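Methyl transferase from Methanosarcina acetivorans (Methanosarcina acetivorans, PDB 6MRO) probably transfers methyl groups from S-adenosylmethionine to an acceptor, and holds S-adenosylhomocysteine and calcium ions in the crystal. Local coordinates at residues A156-E159 and S160-P164; V111-D114 and E115-L118. The protein carries 1 engineered substitution. One frame throughout, in Å; residues are numbered along the deposited sequence.

Contact 1. Residues A156-E159 and S160-P164; sequences AEIE and STFSP. With CA (calcium ion), chain D.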
loop_
_atom_site.group_PDB
_atom_site.type_symbol
_atom_site.label_atom_id
_atom_site.label_comp_id
_atom_site.label_asym_id
_atom_site.label_seq_id
_atom_site.Cartn_x
_atom_site.Cartn_y
_atom_site.Cartn_z
ATOM N N ALA A 156 -2.150 -16.052 9.420
ATOM C CA ALA A 156 -3.314 -16.086 10.299
ATOM C C ALA A 156 -3.772 -14.677 10.646
ATOM O O ALA A 156 -4.969 -14.377 10.630
ATOM C CB ALA A 156 -2.992 -16.879 11.566
ATOM N N GLU A 157 -2.824 -13.799 10.981
ATOM C CA GLU A 157 -3.172 -12.415 11.276
ATOM C C GLU A 157 -3.781 -11.728 10.060
ATOM O O GLU A 157 -4.773 -11.002 10.186
ATOM C CB GLU A 157 -1.929 -11.659 11.772
ATOM C CG GLU A 157 -1.395 -12.215 13.094
ATOM C CD GLU A 157 0.070 -11.860 13.375
ATOM O OE1 GLU A 157 0.513 -12.030 14.532
ATOM O OE2 GLU A 157 0.768 -11.422 12.446
ATOM N N ILE A 158 -3.234 -11.989 8.871
ATOM C CA ILE A 158 -3.778 -11.401 7.649
ATOM C C ILE A 158 -5.184 -11.924 7.389
ATOM O O ILE A 158 -6.121 -11.153 7.127
ATOM C CB ILE A 158 -2.834 -11.678 6.463
ATOM C CG1 ILE A 158 -1.532 -10.888 6.646
ATOM C CG2 ILE A 158 -3.485 -11.291 5.124
ATOM C CD1 ILE A 158 -0.456 -11.240 5.642
ATOM N N GLU A 159 -5.344 -13.235 7.535
ATOM C CA GLU A 159 -6.632 -13.883 7.322
ATOM C C GLU A 159 -7.670 -13.372 8.313
ATOM O O GLU A 159 -8.804 -13.075 7.938
ATOM C CB GLU A 159 -6.494 -15.401 7.441
ATOM C CG GLU A 159 -5.857 -16.064 6.232
ATOM C CD GLU A 159 -5.811 -17.576 6.352
ATOM O OE1 GLU A 159 -6.846 -18.226 6.095
ATOM O OE2 GLU A 159 -4.740 -18.113 6.705
ATOM N N SER A 160 -7.276 -13.261 9.578
ATOM C CA SER A 160 -8.186 -12.783 10.614
ATOM C C SER A 160 -8.607 -11.336 10.368
ATOM O O SER A 160 -9.762 -10.967 10.619
ATOM C CB SER A 160 -7.529 -12.907 11.983
ATOM O OG SER A 160 -8.424 -12.462 12.981
ATOM N N THR A 161 -7.686 -10.517 9.860
ATOM C CA THR A 161 -7.953 -9.096 9.649
ATOM C C THR A 161 -8.831 -8.849 8.428
ATOM O O THR A 161 -9.767 -8.042 8.486
ATOM C CB THR A 161 -6.632 -8.341 9.495
ATOM O OG1 THR A 161 -5.861 -8.476 10.695
ATOM C CG2 THR A 161 -6.883 -6.877 9.207
ATOM N N PHE A 162 -8.548 -9.514 7.308
ATOM C CA PHE A 162 -9.193 -9.135 6.052
ATOM C C PHE A 162 -10.312 -10.073 5.602
ATOM O O PHE A 162 -11.101 -9.683 4.733
ATOM C CB PHE A 162 -8.135 -9.003 4.949
ATOM C CG PHE A 162 -7.211 -7.835 5.164
ATOM C CD1 PHE A 162 -5.923 -8.022 5.650
ATOM C CD2 PHE A 162 -7.647 -6.549 4.917
ATOM C CE1 PHE A 162 -5.089 -6.936 5.873
ATOM C CE2 PHE A 162 -6.813 -5.458 5.140
ATOM C CZ PHE A 162 -5.538 -5.656 5.610
ATOM N N SER A 163 -10.400 -11.285 6.156
ATOM C CA SER A 163 -11.519 -12.164 5.823
ATOM C C SER A 163 -12.891 -11.586 6.150
ATOM O O SER A 163 -13.836 -11.869 5.390
ATOM C CB SER A 163 -11.361 -13.519 6.523
ATOM O OG SER A 163 -10.481 -14.364 5.812
ATOM N N PRO A 164 -13.100 -10.841 7.243
ATOM C CA PRO A 164 -14.472 -10.372 7.544
ATOM C C PRO A 164 -15.114 -9.543 6.444
ATOM O O PRO A 164 -16.333 -9.637 6.242
ATOM C CB PRO A 164 -14.289 -9.544 8.822
ATOM C CG PRO A 164 -13.154 -10.184 9.499
ATOM C CD PRO A 164 -12.208 -10.570 8.396
HETATM CA CA CA D . 2.872 -10.888 14.201
HETATM O O HOH W 1 4.900 -9.936 14.988
HETATM O O HOH W 2 1.831 -8.655 14.255
#
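Thr161 grips the carbonyl oxygen of Glu157 twice, through its backbone N and through its hydroxyl, on helix 155-162, which packs on the mixed sheet of this Rossmann-type methyltransferase fold. The hydroxyl donates from OG1 to Glu157 O at 2.8 Å, while the N-H arrives from the opposite face of the carbonyl plane. Threonine suits the place because its hydroxyl is on the beta carbon; with OG1 anti to the carbonyl carbon (chi1 -61°) it reaches back to the residue four before. Phe162 N donates to Ile158 O at 2.9 Å in the next i to i+4 bond, and Ser163 N to Glu159 O at 3.0 Å follows it.

On the buried side, CG2 of Ile158 lies 4.1 Å from CD1 of Phe162, a branched and an aromatic side chain meeting at an angle, and both touch Leu190 of strand 184-193. Thr161 CG2 leans over one face of the Phe162 ring near its rim. At the other end Glu157 stretches its chain out to a calcium ion, which Asp141, Glu146, the backbone carbonyl of Arg152 and two waters also bind; Ser154 N donates to OE2 and helps to fix the carboxylate. Both oxygens are used: OE1 of Glu157 stands 2.6 Å from the calcium ion and OE2 of Glu157 2.8 Å.

Contact 2. Residues V111-D114 and E115-L118; sequences VITD and EERL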
loop_
_atom_site.group_PDB
_atom_site.type_symbol
_atom_site.label_atom_id
_atom_site.label_comp_id
_atom_site.label_asym_id
_atom_site.label_seq_id
_atom_site.Cartn_x
_atom_site.Cartn_y
_atom_site.Cartn_z
ATOM N N VAL A 111 2.061 -0.529 9.420
ATOM C CA VAL A 111 2.207 0.473 10.472
ATOM C C VAL A 111 0.897 0.822 11.156
ATOM O O VAL A 111 0.926 1.473 12.209
ATOM C CB VAL A 111 2.882 1.762 9.948
ATOM C CG1 VAL A 111 4.239 1.443 9.361
ATOM C CG2 VAL A 111 2.002 2.472 8.934
ATOM N N ILE A 112 -0.245 0.410 10.602
ATOM C CA ILE A 112 -1.528 0.656 11.249
ATOM C C ILE A 112 -1.560 -0.051 12.598
ATOM O O ILE A 112 -1.238 -1.243 12.700
ATOM C CB ILE A 112 -2.664 0.182 10.328
ATOM C CG1 ILE A 112 -2.702 1.015 9.046
ATOM C CG2 ILE A 112 -4.028 0.243 11.043
ATOM C CD1 ILE A 112 -3.021 2.504 9.277
ATOM N N THR A 113 -1.954 0.675 13.644
ATOM C CA THR A 113 -1.970 0.107 14.986
ATOM C C THR A 113 -3.176 -0.808 15.181
ATOM O O THR A 113 -4.170 -0.738 14.454
ATOM C CB THR A 113 -2.007 1.197 16.061
ATOM O OG1 THR A 113 -3.286 1.846 16.032
ATOM C CG2 THR A 113 -0.907 2.228 15.824
ATOM N N ASP A 114 -3.079 -1.657 16.207
ATOM C CA ASP A 114 -4.136 -2.626 16.490
ATOM C C ASP A 114 -5.485 -1.942 16.672
ATOM O O ASP A 114 -6.494 -2.380 16.104
ATOM C CB ASP A 114 -3.789 -3.438 17.740
ATOM C CG ASP A 114 -2.698 -4.464 17.491
ATOM O OD1 ASP A 114 -2.271 -4.622 16.327
ATOM O OD2 ASP A 114 -2.268 -5.112 18.468
ATOM N N GLU A 115 -5.529 -0.865 17.458
ATOM C CA GLU A 115 -6.806 -0.209 17.724
ATOM C C GLU A 115 -7.378 0.497 16.503
ATOM O O GLU A 115 -8.553 0.877 16.524
ATOM C CB GLU A 115 -6.659 0.783 18.881
ATOM C CG GLU A 115 -6.740 0.123 20.249
ATOM C CD GLU A 115 -6.662 1.116 21.388
ATOM O OE1 GLU A 115 -7.452 0.984 22.345
ATOM O OE2 GLU A 115 -5.810 2.025 21.330
ATOM N N GLU A 116 -6.588 0.674 15.444
ATOM C CA GLU A 116 -7.058 1.294 14.216
ATOM C C GLU A 116 -7.291 0.290 13.093
ATOM O O GLU A 116 -7.679 0.696 11.995
ATOM C CB GLU A 116 -6.061 2.367 13.752
ATOM C CG GLU A 116 -5.820 3.507 14.755
ATOM C CD GLU A 116 -7.096 4.232 15.179
ATOM O OE1 GLU A 116 -7.890 4.622 14.299
ATOM O OE2 GLU A 116 -7.299 4.442 16.395
ATOM N N ARG A 117 -7.085 -1.008 13.343
ATOM C CA ARG A 117 -7.111 -1.994 12.263
ATOM C C ARG A 117 -8.523 -2.217 11.722
ATOM O O ARG A 117 -8.713 -2.295 10.504
ATOM C CB ARG A 117 -6.503 -3.317 12.740
ATOM C CG ARG A 117 -4.977 -3.364 12.692
ATOM C CD ARG A 117 -4.477 -4.676 12.094
ATOM N NE ARG A 117 -3.043 -4.911 12.293
ATOM C CZ ARG A 117 -2.070 -4.224 11.692
ATOM N NH1 ARG A 117 -2.361 -3.230 10.864
ATOM N NH2 ARG A 117 -0.795 -4.522 11.925
ATOM N N LEU A 118 -9.524 -2.351 12.600
ATOM C CA LEU A 118 -10.888 -2.564 12.115
ATOM C C LEU A 118 -11.355 -1.377 11.285
ATOM O O LEU A 118 -11.877 -1.546 10.177
ATOM C CB LEU A 118 -11.851 -2.817 13.280
ATOM C CG LEU A 118 -13.340 -2.507 13.030
ATOM C CD1 LEU A 118 -13.937 -3.389 11.931
ATOM C CD2 LEU A 118 -14.175 -2.627 14.314
HETATM O O HOH W 3 -9.033 -2.335 15.572
#
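Glu116 N donates to Thr113 O at 3.0 Å and Arg117 N to Asp114 O at 3.1 Å, two i to i+3 bonds in which the donor stands above the carbonyl plane, where the loop leads into helix 114-127. The side chains of Thr113 and Glu116 run the same way, with OG1 of Thr113 3.3 Å from CG of Glu116. The hydroxyl comes there because it sits between its backbone N and carbonyl carbon (chi1 70°). A water donates to Asp114 O at 2.6 Å and accepts from Leu118 N at 3.0 Å.

CB of Ile112 points toward the following residues, and CG2 of Ile112 rests 4.0 Å from CB of Glu116. This turn follows strand 100-106 of the Rossmann-type sheet, and Val111, two residues before Thr113, touches the bound S-adenosylhomocysteine. Arg117 is long enough to fold back across the turn, bending at chi2 (-135°) so that Ile112 O lies over one face of its guanidinium. NH1 of Arg117 is 2.9 Å from Ile112 O, but the angle is too poor for a hydrogen bond; NH1 donates instead to Phe109 O, and Ile112 O accepts from Arg151. The Phe109 ring adds a cation-pi contact. Asp114 OD1 adds charge 4.1 Å from NE of Arg117, well outside the guanidinium plane, and has a long, weak ion pair with Arg151, whose guanidinium lies close to that of Arg117.

Contact 2 comes first along the chain, where the loop after strand 100-106 enters helix 114-127; contact 1 follows after strand 132-139 and the calcium-binding loop, on helix 155-162. Their centres are about 13 Å apart, on the same side of the chain's centre, and the two helices pack against each other: Thr161 OG1 approaches Arg117 CD at 4.3 Å, and Thr161 and Phe162 both touch Thr121. Phe109 joins them too, meeting the Phe162 ring as well as Arg117. Contact 2 thus borders the S-adenosylhomocysteine pocket and contact 1 a calcium site, on neighbouring helices; the geometry by itself implies no coupling between the two sites.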